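Local atomic coordinates of phosphodiesterase (Salpingoeca rosetta, PDB entry 7D7P), a protein that belongs to the cyclic nucleotide phosphodiesterase family of the HD clan and has an all-helical fold that carries zinc and magnesium ions. Residues D55-D60 with F268-R273; R72-L77 with A138-A143; L116-L121 with H257-H262. All blocks are in the same frame, centred on the assembly; numbering follows the deposited sequence.

Contact 1 (D55-D60 with F268-R273); sequences DFDALD and FESNKR
R273 leaves its helix with CG anti to the carbonyl carbon (chi1 -69°) and bends at chi3 (72°), which turns its guanidinium across L59 and up to D60. D57 answers from the other segment with CG anti to its backbone N (chi1 -166°), its carboxylate facing S270. The case illustrates how an Asx turn, opening a short 3-10 segment, can seat a loop on a helix. In that turn D57 OD1 accepts from L59 N at 3.3 Å, the N-H coming from well above the carboxylate plane, and W274 NE1, one residue beyond segment 268-273, also donates to OD1. The other oxygen, D57 OD2, packs 3.3 Å from S270 CB, while the hydroxyl of S270 offers it a weak hydrogen bond at best.

Around R273 the face and the edge are used differently. L59 covers one face, with CD1 3.8 Å from R273 NE and CB 3.7 Å from R273 NH2. D60 OD1 takes the edge and accepts from R273 NH1 in a salt bridge of 3.0 Å, on the syn side of its carboxylate. The negative charge of D57 lies near too, but out of the guanidinium plane, so its effect would be electrostatic alone. A water bridges the pair, donating to D60 OD1 at 2.7 Å and accepting from R273 NH2 at 3.1 Å.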
ATOM      1  N   ASP A  55       1.206   0.607 -25.482  1.00 25.82           N
ATOM      2  CA  ASP A  55       1.142  -0.847 -25.418  1.00 29.59           C
ATOM      3  C   ASP A  55       2.342  -1.520 -26.073  1.00 25.92           C
ATOM      4  O   ASP A  55       2.354  -2.751 -26.190  1.00 23.48           O
ATOM      5  CB  ASP A  55      -0.147  -1.345 -26.076  1.00 28.67           C
ATOM      6  CG  ASP A  55      -1.385  -1.037 -25.252  1.00 36.32           C
ATOM      7  OD1 ASP A  55      -1.250  -0.430 -24.167  1.00 28.24           O
ATOM      8  OD2 ASP A  55      -2.494  -1.403 -25.694  1.00 39.15           O
ATOM      9  N   PHE A  56       3.343  -0.748 -26.495  1.00 21.37           N
ATOM     10  CA  PHE A  56       4.490  -1.314 -27.194  1.00 19.48           C
ATOM     11  C   PHE A  56       5.237  -2.305 -26.310  1.00 18.59           C
ATOM     12  O   PHE A  56       5.505  -2.036 -25.135  1.00 19.25           O
ATOM     13  CB  PHE A  56       5.431  -0.196 -27.648  1.00 21.30           C
ATOM     14  CG  PHE A  56       6.745  -0.687 -28.189  1.00 21.12           C
ATOM     15  CD1 PHE A  56       6.844  -1.153 -29.489  1.00 18.51           C
ATOM     16  CD2 PHE A  56       7.880  -0.686 -27.394  1.00 21.06           C
ATOM     17  CE1 PHE A  56       8.052  -1.607 -29.988  1.00 21.43           C
ATOM     18  CE2 PHE A  56       9.090  -1.140 -27.886  1.00 24.07           C
ATOM     19  CZ  PHE A  56       9.175  -1.602 -29.186  1.00 16.26           C
ATOM     20  N   ASP A  57       5.576  -3.457 -26.887  1.00 16.36           N
ATOM     21  CA  ASP A  57       6.329  -4.496 -26.195  1.00 23.74           C
ATOM     22  C   ASP A  57       7.337  -5.085 -27.170  1.00 26.20           C
ATOM     23  O   ASP A  57       6.952  -5.639 -28.205  1.00 27.81           O
ATOM     24  CB  ASP A  57       5.400  -5.586 -25.649  1.00 21.64           C
ATOM     25  CG  ASP A  57       6.089  -6.490 -24.646  1.00 24.97           C
ATOM     26  OD1 ASP A  57       7.318  -6.358 -24.470  1.00 29.24           O
ATOM     27  OD2 ASP A  57       5.401  -7.326 -24.025  1.00 31.74           O
ATOM     28  N   ALA A  58       8.624  -4.973 -26.833  1.00 20.67           N
ATOM     29  CA  ALA A  58       9.683  -5.453 -27.714  1.00 22.75           C
ATOM     30  C   ALA A  58       9.710  -6.971 -27.837  1.00 22.47           C
ATOM     31  O   ALA A  58      10.325  -7.491 -28.775  1.00 23.18           O
ATOM     32  CB  ALA A  58      11.042  -4.954 -27.220  1.00 19.12           C
ATOM     33  N   LEU A  59       9.075  -7.695 -26.912  1.00 22.44           N
ATOM     34  CA  LEU A  59       9.071  -9.153 -26.998  1.00 25.07           C
ATOM     35  C   LEU A  59       8.303  -9.645 -28.217  1.00 25.11           C
ATOM     36  O   LEU A  59       8.583 -10.737 -28.724  1.00 31.79           O
ATOM     37  CB  LEU A  59       8.482  -9.755 -25.722  1.00 23.21           C
ATOM     38  CG  LEU A  59       9.298  -9.582 -24.438  1.00 29.56           C
ATOM     39  CD1 LEU A  59       8.564 -10.180 -23.240  1.00 25.35           C
ATOM     40  CD2 LEU A  59      10.687 -10.198 -24.586  1.00 20.08           C
ATOM     41  N   ASP A  60       7.349  -8.857 -28.707  1.00 29.98           N
ATOM     42  CA  ASP A  60       6.526  -9.231 -29.848  1.00 37.39           C
ATOM     43  C   ASP A  60       7.105  -8.774 -31.183  1.00 37.18           C
ATOM     44  O   ASP A  60       6.469  -8.986 -32.220  1.00 37.84           O
ATOM     45  CB  ASP A  60       5.112  -8.662 -29.677  1.00 34.23           C
ATOM     46  CG  ASP A  60       4.480  -9.059 -28.354  1.00 41.80           C
ATOM     47  OD1 ASP A  60       4.630 -10.233 -27.952  1.00 39.38           O
ATOM     48  OD2 ASP A  60       3.836  -8.201 -27.715  1.00 42.79           O
ATOM     49  N   PHE A 268      -0.953  -6.055 -18.696  1.00 22.20           N
ATOM     50  CA  PHE A 268      -0.570  -7.058 -17.704  1.00 24.64           C
ATOM     51  C   PHE A 268       0.200  -8.212 -18.328  1.00 19.09           C
ATOM     52  O   PHE A 268       1.123  -8.754 -17.707  1.00 24.60           O
ATOM     53  CB  PHE A 268      -1.793  -7.593 -16.962  1.00 20.33           C
ATOM     54  CG  PHE A 268      -1.447  -8.620 -15.920  1.00 20.05           C
ATOM     55  CD1 PHE A 268      -0.878  -8.235 -14.716  1.00 21.44           C
ATOM     56  CD2 PHE A 268      -1.655  -9.970 -16.156  1.00 23.99           C
ATOM     57  CE1 PHE A 268      -0.540  -9.176 -13.757  1.00 27.21           C
ATOM     58  CE2 PHE A 268      -1.320 -10.916 -15.199  1.00 25.27           C
ATOM     59  CZ  PHE A 268      -0.762 -10.518 -14.000  1.00 24.61           C
ATOM     60  N   GLU A 269      -0.166  -8.616 -19.547  1.00 26.68           N
ATOM     61  CA  GLU A 269       0.592  -9.669 -20.214  1.00 24.97           C
ATOM     62  C   GLU A 269       2.046  -9.256 -20.402  1.00 24.78           C
ATOM     63  O   GLU A 269       2.957 -10.082 -20.274  1.00 28.21           O
ATOM     64  CB  GLU A 269      -0.045 -10.021 -21.557  1.00 31.01           C
ATOM     65  CG  GLU A 269       0.546 -11.273 -22.194  1.00 42.51           C
ATOM     66  CD  GLU A 269      -0.162 -11.674 -23.473  1.00 55.17           C
ATOM     67  OE1 GLU A 269       0.139 -11.082 -24.532  1.00 60.57           O
ATOM     68  OE2 GLU A 269      -1.018 -12.582 -23.419  1.00 68.47           O
ATOM     69  N   SER A 270       2.283  -7.975 -20.698  1.00 19.25           N
ATOM     70  CA  SER A 270       3.652  -7.473 -20.764  1.00 22.59           C
ATOM     71  C   SER A 270       4.278  -7.407 -19.377  1.00 23.21           C
ATOM     72  O   SER A 270       5.455  -7.750 -19.203  1.00 22.31           O
ATOM     73  CB  SER A 270       3.670  -6.098 -21.440  1.00 22.19           C
ATOM     74  OG  SER A 270       4.916  -5.449 -21.256  1.00 30.28           O
ATOM     75  N   ASN A 271       3.501  -6.976 -18.376  1.00 23.34           N
ATOM     76  CA  ASN A 271       3.994  -6.931 -17.003  1.00 25.20           C
ATOM     77  C   ASN A 271       4.454  -8.309 -16.535  1.00 27.20           C
ATOM     78  O   ASN A 271       5.520  -8.440 -15.921  1.00 20.32           O
ATOM     79  CB  ASN A 271       2.900  -6.385 -16.080  1.00 25.66           C
ATOM     80  CG  ASN A 271       3.421  -5.989 -14.699  1.00 31.12           C
ATOM     81  OD1 ASN A 271       2.663  -5.495 -13.859  1.00 29.28           O
ATOM     82  ND2 ASN A 271       4.707  -6.202 -14.460  1.00 24.36           N
ATOM     83  N   LYS A 272       3.673  -9.349 -16.835  1.00 18.31           N
ATOM     84  CA  LYS A 272       3.969 -10.677 -16.307  1.00 23.60           C
ATOM     85  C   LYS A 272       5.169 -11.313 -17.002  1.00 24.83           C
ATOM     86  O   LYS A 272       6.002 -11.948 -16.345  1.00 24.93           O
ATOM     87  CB  LYS A 272       2.739 -11.576 -16.437  1.00 24.82           C
ATOM     88  CG  LYS A 272       2.865 -12.896 -15.697  1.00 35.21           C
ATOM     89  CD  LYS A 272       1.700 -13.819 -16.011  1.00 39.58           C
ATOM     90  CE  LYS A 272       1.647 -14.977 -15.033  1.00 39.38           C
ATOM     91  NZ  LYS A 272       2.985 -15.612 -14.868  1.00 54.83           N
ATOM     92  N   ARG A 273       5.269 -11.169 -18.325  1.00 15.91           N
ATOM     93  CA  ARG A 273       6.361 -11.812 -19.053  1.00 25.84           C
ATOM     94  C   ARG A 273       7.713 -11.220 -18.673  1.00 23.27           C
ATOM     95  O   ARG A 273       8.692 -11.954 -18.502  1.00 20.29           O
ATOM     96  CB  ARG A 273       6.136 -11.694 -20.561  1.00 27.24           C
ATOM     97  CG  ARG A 273       4.967 -12.512 -21.082  1.00 29.32           C
ATOM     98  CD  ARG A 273       4.667 -12.184 -22.536  1.00 32.21           C
ATOM     99  NE  ARG A 273       5.680 -12.715 -23.443  1.00 39.58           N
ATOM    100  CZ  ARG A 273       5.735 -12.444 -24.744  1.00 48.92           C
ATOM    101  NH1 ARG A 273       4.837 -11.638 -25.297  1.00 40.07           N
ATOM    102  NH2 ARG A 273       6.692 -12.974 -25.494  1.00 35.85           N
TER
HETATM  103  O   HOH W   1       5.514 -12.777 -28.353  1.00 43.22           O

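Contact 2 (R72-L77 with A138-A143); sequences RVFQEL and AMLIAA
L140 and F74 slide past each other in opposite directions, and the leucine lays one methyl squarely on the ring. L140 CD1 stands 3.9 Å from the centroid of the F74 ring and only 2° off its normal, a CH-pi contact that leaves CD1 almost equally far from all six ring carbons. Further back along the same side chain, L140 CB approaches the outer end of the ring, 3.7 Å from F74 CZ. The phenylalanine gets there although its CB does not point at the other helix: with CG anti to the carbonyl carbon (chi1 -82°), the ring swings round to L140.

The second branch of L140 serves the neighbours of F74. Its CD2 lies 3.9 Å from V73 CG1 and the same distance from L77 CD1, both meeting it at a slant. One leucine is therefore held by V73 and F74 of the last turn of helix 63-76 and by L77 just after it, all four of them buried. L116 of helix 109-126 and V79 of helix 79-82 touch L140 as well. This is plain apolar helix packing, in which one leucine of helix 133-145 inserts among residues of the last turn of helix 63-76 and the residue that follows it, within the all-helical fold of the phosphodiesterase.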
ATOM      1  N   ARG A  72      13.017   4.876 -36.445  1.00 25.05           N
ATOM      2  CA  ARG A  72      11.822   5.709 -36.533  1.00 22.25           C
ATOM      3  C   ARG A  72      11.761   6.720 -35.395  1.00 21.05           C
ATOM      4  O   ARG A  72      11.301   7.851 -35.592  1.00 20.11           O
ATOM      5  CB  ARG A  72      10.567   4.838 -36.536  1.00 25.32           C
ATOM      6  CG  ARG A  72      10.171   4.326 -37.906  1.00 29.64           C
ATOM      7  CD  ARG A  72       8.788   3.688 -37.878  1.00 33.35           C
ATOM      8  NE  ARG A  72       7.723   4.662 -37.646  1.00 28.49           N
ATOM      9  CZ  ARG A  72       6.437   4.347 -37.524  1.00 35.22           C
ATOM     10  NH1 ARG A  72       6.049   3.081 -37.603  1.00 37.50           N
ATOM     11  NH2 ARG A  72       5.534   5.296 -37.318  1.00 36.18           N
ATOM     12  N   VAL A  73      12.201   6.330 -34.195  1.00 23.81           N
ATOM     13  CA  VAL A  73      12.230   7.272 -33.079  1.00 17.19           C
ATOM     14  C   VAL A  73      13.143   8.448 -33.407  1.00 20.09           C
ATOM     15  O   VAL A  73      12.769   9.614 -33.234  1.00 20.48           O
ATOM     16  CB  VAL A  73      12.666   6.565 -31.783  1.00 17.45           C
ATOM     17  CG1 VAL A  73      12.965   7.594 -30.697  1.00 18.48           C
ATOM     18  CG2 VAL A  73      11.595   5.592 -31.316  1.00 19.05           C
ATOM     19  N   PHE A  74      14.353   8.153 -33.895  1.00 12.88           N
ATOM     20  CA  PHE A  74      15.281   9.210 -34.286  1.00 19.77           C
ATOM     21  C   PHE A  74      14.722  10.047 -35.432  1.00 19.72           C
ATOM     22  O   PHE A  74      14.861  11.275 -35.440  1.00 14.33           O
ATOM     23  CB  PHE A  74      16.628   8.603 -34.689  1.00 16.86           C
ATOM     24  CG  PHE A  74      17.528   8.283 -33.530  1.00 20.17           C
ATOM     25  CD1 PHE A  74      17.270   7.193 -32.714  1.00 20.85           C
ATOM     26  CD2 PHE A  74      18.643   9.061 -33.268  1.00 23.44           C
ATOM     27  CE1 PHE A  74      18.102   6.889 -31.654  1.00 20.66           C
ATOM     28  CE2 PHE A  74      19.478   8.767 -32.210  1.00 17.31           C
ATOM     29  CZ  PHE A  74      19.207   7.678 -31.400  1.00 21.44           C
ATOM     30  N   GLN A  75      14.093   9.398 -36.415  1.00 18.62           N
ATOM     31  CA  GLN A  75      13.599  10.120 -37.582  1.00 24.34           C
ATOM     32  C   GLN A  75      12.418  11.016 -37.223  1.00 29.77           C
ATOM     33  O   GLN A  75      12.394  12.199 -37.579  1.00 23.63           O
ATOM     34  CB  GLN A  75      13.211   9.135 -38.685  1.00 19.89           C
ATOM     35  N   GLU A  76      11.428  10.469 -36.511  1.00 21.23           N
ATOM     36  CA  GLU A  76      10.203  11.223 -36.264  1.00 18.99           C
ATOM     37  C   GLU A  76      10.411  12.352 -35.259  1.00 26.80           C
ATOM     38  O   GLU A  76       9.680  13.348 -35.295  1.00 26.35           O
ATOM     39  CB  GLU A  76       9.094  10.279 -35.803  1.00 24.57           C
ATOM     40  CG  GLU A  76       8.683   9.282 -36.881  1.00 27.09           C
ATOM     41  CD  GLU A  76       7.364   8.597 -36.589  1.00 30.71           C
ATOM     42  OE1 GLU A  76       7.007   7.664 -37.337  1.00 35.15           O
ATOM     43  OE2 GLU A  76       6.687   8.987 -35.614  1.00 28.09           O
ATOM     44  N   LEU A  77      11.392  12.226 -34.366  1.00 24.28           N
ATOM     45  CA  LEU A  77      11.729  13.310 -33.448  1.00 20.04           C
ATOM     46  C   LEU A  77      12.617  14.370 -34.086  1.00 21.57           C
ATOM     47  O   LEU A  77      12.984  15.334 -33.404  1.00 22.93           O
ATOM     48  CB  LEU A  77      12.409  12.753 -32.194  1.00 21.79           C
ATOM     49  CG  LEU A  77      11.491  11.968 -31.257  1.00 26.86           C
ATOM     50  CD1 LEU A  77      12.283  11.341 -30.121  1.00 26.92           C
ATOM     51  CD2 LEU A  77      10.389  12.874 -30.719  1.00 20.00           C
ATOM     52  N   ALA A 138      20.554  13.402 -26.586  1.00 12.59           N
ATOM     53  CA  ALA A 138      21.235  12.732 -25.483  1.00 18.83           C
ATOM     54  C   ALA A 138      20.326  11.732 -24.777  1.00 12.61           C
ATOM     55  O   ALA A 138      20.798  10.684 -24.321  1.00 19.17           O
ATOM     56  CB  ALA A 138      21.757  13.762 -24.481  1.00 11.64           C
ATOM     57  N   MET A 139      19.031  12.035 -24.668  1.00 15.66           N
ATOM     58  CA  MET A 139      18.124  11.117 -23.987  1.00 14.42           C
ATOM     59  C   MET A 139      17.917   9.841 -24.794  1.00 16.20           C
ATOM     60  O   MET A 139      17.769   8.757 -24.220  1.00 16.32           O
ATOM     61  CB  MET A 139      16.788  11.806 -23.710  1.00 12.15           C
ATOM     62  CG  MET A 139      16.879  12.914 -22.667  1.00 18.96           C
ATOM     63  SD  MET A 139      17.497  12.314 -21.081  1.00 26.77           S
ATOM     64  CE  MET A 139      16.111  11.302 -20.563  1.00 23.75           C
ATOM     65  N   LEU A 140      17.906   9.951 -26.126  1.00 17.39           N
ATOM     66  CA  LEU A 140      17.765   8.763 -26.965  1.00 17.00           C
ATOM     67  C   LEU A 140      18.983   7.854 -26.848  1.00 18.10           C
ATOM     68  O   LEU A 140      18.843   6.630 -26.748  1.00 14.67           O
ATOM     69  CB  LEU A 140      17.540   9.169 -28.423  1.00 15.46           C
ATOM     70  CG  LEU A 140      16.328  10.052 -28.730  1.00 19.26           C
ATOM     71  CD1 LEU A 140      16.111  10.172 -30.238  1.00 19.66           C
ATOM     72  CD2 LEU A 140      15.080   9.519 -28.046  1.00 12.51           C
ATOM     73  N   ILE A 141      20.185   8.436 -26.861  1.00 16.09           N
ATOM     74  CA  ILE A 141      21.402   7.639 -26.732  1.00 16.46           C
ATOM     75  C   ILE A 141      21.492   7.019 -25.343  1.00 13.72           C
ATOM     76  O   ILE A 141      21.824   5.837 -25.197  1.00 19.04           O
ATOM     77  CB  ILE A 141      22.639   8.501 -27.047  1.00 15.19           C
ATOM     78  CG1 ILE A 141      22.603   8.980 -28.500  1.00 14.63           C
ATOM     79  CG2 ILE A 141      23.922   7.728 -26.763  1.00 17.11           C
ATOM     80  CD1 ILE A 141      23.674  10.003 -28.834  1.00 16.22           C
ATOM     81  N   ALA A 142      21.191   7.802 -24.303  1.00 14.75           N
ATOM     82  CA  ALA A 142      21.293   7.295 -22.938  1.00 15.98           C
ATOM     83  C   ALA A 142      20.329   6.140 -22.699  1.00 15.70           C
ATOM     84  O   ALA A 142      20.689   5.148 -22.053  1.00 17.28           O
ATOM     85  CB  ALA A 142      21.032   8.422 -21.940  1.00 10.83           C
ATOM     86  N   ALA A 143      19.098   6.250 -23.208  1.00 18.54           N
ATOM     87  CA  ALA A 143      18.101   5.207 -22.976  1.00 20.20           C
ATOM     88  C   ALA A 143      18.523   3.885 -23.606  1.00 16.91           C
ATOM     89  O   ALA A 143      18.369   2.820 -22.996  1.00 14.06           O
ATOM     90  CB  ALA A 143      16.742   5.649 -23.521  1.00 13.51           C
TER

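Contact 3 (L116-L121 with H257-H262); sequences LHTTYL and HTADLH. With ZN (zinc ion), chain G.
The backbones of T118 and A259 come unusually near each other, their CA atoms 5.3 Å apart, and the A259 methyl fits against T118 and T119. Small residues allow this helix-helix packing in the interior of the HD-clan phosphodiesterase fold, where helix 109-126 passes the end of helix 245-260. The methyl of A259 is the point of contact: its CB lies 3.8 Å from T118 CG2 and 3.4 Å from T119 OG1. Both threonines place OG1 anti to the carbonyl carbon (chi1 -53° in T118), which lets the hydroxyls bond back to their own helix, T118 to M114 O and T119 to V115 O. Their polar ends are thus satisfied without a partner across the interface, and the contact with A259 is van der Waals packing.

The helix ends at D260, and L261 centres an inverse gamma turn that brings H262 back beside T118, the CB of H262 4.2 Å from T118 OG1. The CB of D260 points away from the threonines, and its carboxylate shares the zinc ion with H111, H146 and D147, so the tight packing of A259 directly adjoins a metal ligand. D260 OD1 binds the zinc ion at 2.3 Å, and D260 OD2 accepts from a zinc-bound water at 2.6 Å.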
ATOM      1  N   LEU A 116      14.118   2.958 -24.600  1.00 15.67           N
ATOM      2  CA  LEU A 116      14.187   3.998 -25.621  1.00 18.58           C
ATOM      3  C   LEU A 116      12.791   4.430 -26.053  1.00 15.42           C
ATOM      4  O   LEU A 116      12.491   5.628 -26.117  1.00 19.68           O
ATOM      5  CB  LEU A 116      14.993   3.510 -26.826  1.00 11.44           C
ATOM      6  CG  LEU A 116      14.851   4.399 -28.068  1.00 21.71           C
ATOM      7  CD1 LEU A 116      15.483   5.762 -27.833  1.00 16.43           C
ATOM      8  CD2 LEU A 116      15.443   3.738 -29.304  1.00 19.24           C
ATOM      9  N   HIS A 117      11.920   3.462 -26.348  1.00 12.54           N
ATOM     10  CA  HIS A 117      10.580   3.795 -26.820  1.00 21.53           C
ATOM     11  C   HIS A 117       9.757   4.476 -25.733  1.00 18.54           C
ATOM     12  O   HIS A 117       9.016   5.426 -26.012  1.00 22.53           O
ATOM     13  CB  HIS A 117       9.871   2.537 -27.321  1.00 19.03           C
ATOM     14  CG  HIS A 117       8.533   2.805 -27.935  1.00 20.80           C
ATOM     15  ND1 HIS A 117       7.365   2.808 -27.203  1.00 18.37           N
ATOM     16  CD2 HIS A 117       8.179   3.084 -29.212  1.00 24.91           C
ATOM     17  CE1 HIS A 117       6.348   3.077 -28.004  1.00 19.63           C
ATOM     18  NE2 HIS A 117       6.815   3.248 -29.227  1.00 22.21           N
ATOM     19  N   THR A 118       9.870   4.003 -24.491  1.00 16.25           N
ATOM     20  CA  THR A 118       9.130   4.621 -23.394  1.00 15.99           C
ATOM     21  C   THR A 118       9.641   6.028 -23.111  1.00 17.71           C
ATOM     22  O   THR A 118       8.858   6.919 -22.760  1.00 18.46           O
ATOM     23  CB  THR A 118       9.224   3.745 -22.144  1.00 20.05           C
ATOM     24  OG1 THR A 118       8.826   2.406 -22.470  1.00 17.68           O
ATOM     25  CG2 THR A 118       8.328   4.283 -21.031  1.00 14.84           C
ATOM     26  N   THR A 119      10.952   6.247 -23.254  1.00 16.57           N
ATOM     27  CA  THR A 119      11.495   7.597 -23.129  1.00 15.91           C
ATOM     28  C   THR A 119      10.943   8.505 -24.218  1.00 15.40           C
ATOM     29  O   THR A 119      10.641   9.679 -23.971  1.00 18.29           O
ATOM     30  CB  THR A 119      13.024   7.560 -23.189  1.00 19.05           C
ATOM     31  OG1 THR A 119      13.529   6.756 -22.115  1.00 15.05           O
ATOM     32  CG2 THR A 119      13.602   8.968 -23.075  1.00 21.17           C
ATOM     33  N   TYR A 120      10.794   7.972 -25.432  1.00 14.99           N
ATOM     34  CA  TYR A 120      10.201   8.742 -26.519  1.00 21.45           C
ATOM     35  C   TYR A 120       8.751   9.100 -26.211  1.00 22.17           C
ATOM     36  O   TYR A 120       8.288  10.194 -26.552  1.00 19.44           O
ATOM     37  CB  TYR A 120      10.322   7.948 -27.820  1.00 15.82           C
ATOM     38  CG  TYR A 120       9.169   8.087 -28.786  1.00 19.32           C
ATOM     39  CD1 TYR A 120       9.094   9.165 -29.660  1.00 19.63           C
ATOM     40  CD2 TYR A 120       8.174   7.120 -28.850  1.00 17.65           C
ATOM     41  CE1 TYR A 120       8.049   9.286 -30.555  1.00 18.33           C
ATOM     42  CE2 TYR A 120       7.127   7.234 -29.739  1.00 16.90           C
ATOM     43  CZ  TYR A 120       7.068   8.316 -30.590  1.00 21.95           C
ATOM     44  OH  TYR A 120       6.024   8.425 -31.481  1.00 24.19           O
ATOM     45  N   LEU A 121       8.022   8.197 -25.549  1.00 13.57           N
ATOM     46  CA  LEU A 121       6.645   8.500 -25.170  1.00 19.25           C
ATOM     47  C   LEU A 121       6.595   9.558 -24.074  1.00 20.81           C
ATOM     48  O   LEU A 121       5.768  10.476 -24.127  1.00 23.17           O
ATOM     49  CB  LEU A 121       5.927   7.229 -24.713  1.00 20.54           C
ATOM     50  CG  LEU A 121       5.693   6.116 -25.739  1.00 23.93           C
ATOM     51  CD1 LEU A 121       5.170   4.865 -25.048  1.00 20.52           C
ATOM     52  CD2 LEU A 121       4.732   6.565 -26.831  1.00 22.52           C
ATOM     53  N   HIS A 257      14.573   7.332 -15.449  1.00 16.51           N
ATOM     54  CA  HIS A 257      14.314   6.341 -14.411  1.00 17.50           C
ATOM     55  C   HIS A 257      12.892   5.808 -14.512  1.00 22.43           C
ATOM     56  O   HIS A 257      12.651   4.612 -14.304  1.00 16.90           O
ATOM     57  CB  HIS A 257      14.573   6.950 -13.031  1.00 19.09           C
ATOM     58  CG  HIS A 257      14.286   6.020 -11.894  1.00 17.31           C
ATOM     59  ND1 HIS A 257      14.875   4.779 -11.780  1.00 24.85           N
ATOM     60  CD2 HIS A 257      13.479   6.154 -10.814  1.00 18.91           C
ATOM     61  CE1 HIS A 257      14.440   4.185 -10.683  1.00 23.35           C
ATOM     62  NE2 HIS A 257      13.591   4.999 -10.079  1.00 20.29           N
ATOM     63  N   THR A 258      11.936   6.682 -14.848  1.00 17.73           N
ATOM     64  CA  THR A 258      10.562   6.240 -15.069  1.00 13.63           C
ATOM     65  C   THR A 258      10.483   5.237 -16.213  1.00 19.57           C
ATOM     66  O   THR A 258       9.807   4.208 -16.101  1.00 17.14           O
ATOM     67  CB  THR A 258       9.658   7.441 -15.354  1.00 19.59           C
ATOM     68  OG1 THR A 258       9.768   8.395 -14.292  1.00 18.61           O
ATOM     69  CG2 THR A 258       8.202   6.998 -15.488  1.00 18.31           C
ATOM     70  N   ALA A 259      11.168   5.518 -17.326  1.00 21.59           N
ATOM     71  CA  ALA A 259      11.116   4.611 -18.468  1.00 19.75           C
ATOM     72  C   ALA A 259      11.833   3.299 -18.179  1.00 14.79           C
ATOM     73  O   ALA A 259      11.467   2.261 -18.740  1.00 14.04           O
ATOM     74  CB  ALA A 259      11.712   5.278 -19.707  1.00  9.83           C
ATOM     75  N   ASP A 260      12.852   3.327 -17.315  1.00 19.54           N
ATOM     76  CA  ASP A 260      13.550   2.099 -16.950  1.00 15.23           C
ATOM     77  C   ASP A 260      12.613   1.121 -16.253  1.00 16.07           C
ATOM     78  O   ASP A 260      12.689  -0.093 -16.477  1.00 20.16           O
ATOM     79  CB  ASP A 260      14.750   2.424 -16.059  1.00 20.89           C
ATOM     80  CG  ASP A 260      15.719   1.262 -15.938  1.00 22.94           C
ATOM     81  OD1 ASP A 260      15.626   0.325 -16.754  1.00 17.00           O
ATOM     82  OD2 ASP A 260      16.575   1.286 -15.026  1.00 28.13           O
ATOM     83  N   LEU A 261      11.720   1.631 -15.408  1.00 17.33           N
ATOM     84  CA  LEU A 261      10.752   0.797 -14.697  1.00 18.46           C
ATOM     85  C   LEU A 261       9.451   0.695 -15.495  1.00 18.46           C
ATOM     86  O   LEU A 261       8.377   1.104 -15.055  1.00 21.60           O
ATOM     87  CB  LEU A 261      10.504   1.354 -13.300  1.00 18.95           C
ATOM     88  CG  LEU A 261      11.734   1.601 -12.422  1.00 32.21           C
ATOM     89  CD1 LEU A 261      11.328   2.173 -11.070  1.00 25.84           C
ATOM     90  CD2 LEU A 261      12.538   0.322 -12.248  1.00 26.39           C
ATOM     91  N   HIS A 262       9.566   0.131 -16.699  1.00 21.26           N
ATOM     92  CA  HIS A 262       8.437   0.079 -17.622  1.00 23.43           C
ATOM     93  C   HIS A 262       7.475  -1.070 -17.345  1.00 26.72           C
ATOM     94  O   HIS A 262       6.357  -1.050 -17.872  1.00 23.10           O
ATOM     95  CB  HIS A 262       8.939  -0.012 -19.069  1.00 25.76           C
ATOM     96  CG  HIS A 262       9.852  -1.172 -19.327  1.00 26.78           C
ATOM     97  ND1 HIS A 262       9.411  -2.478 -19.352  1.00 20.51           N
ATOM     98  CD2 HIS A 262      11.182  -1.219 -19.578  1.00 14.46           C
ATOM     99  CE1 HIS A 262      10.432  -3.281 -19.604  1.00 25.22           C
ATOM    100  NE2 HIS A 262      11.517  -2.542 -19.744  1.00 18.56           N
TER
HETATM  101 ZN    ZN G 806      17.390  -0.982 -17.310  1.00 22.94          ZN
HETATM  102  O   HOH W   2      18.777   0.058 -15.520  1.00 18.11           O
HETATM  103  O   HOH W   3      16.778  -2.461 -15.552  1.00 18.64           O

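In the fold
From the N terminus, the loop before helix 63-76 supplies the first half of contact 1, which closes only at the start of helix 268-291 and so encloses both other contacts. Contact 2 begins next, at the end of helix 63-76. Before it closes on helix 133-145 the chain passes through helix 109-126, the first half of contact 3, whose partner follows at the end of helix 245-260; contacts 2 and 3 therefore cross. Helix 109-126 joins the set: H117 CE1 touches F56 CB of contact 1 at 3.4 Å, T119 packs on A143 of contact 2, and Y120 CD1 lies 3.9 Å from L77 CD1. Contacts 1 and 2 do not touch.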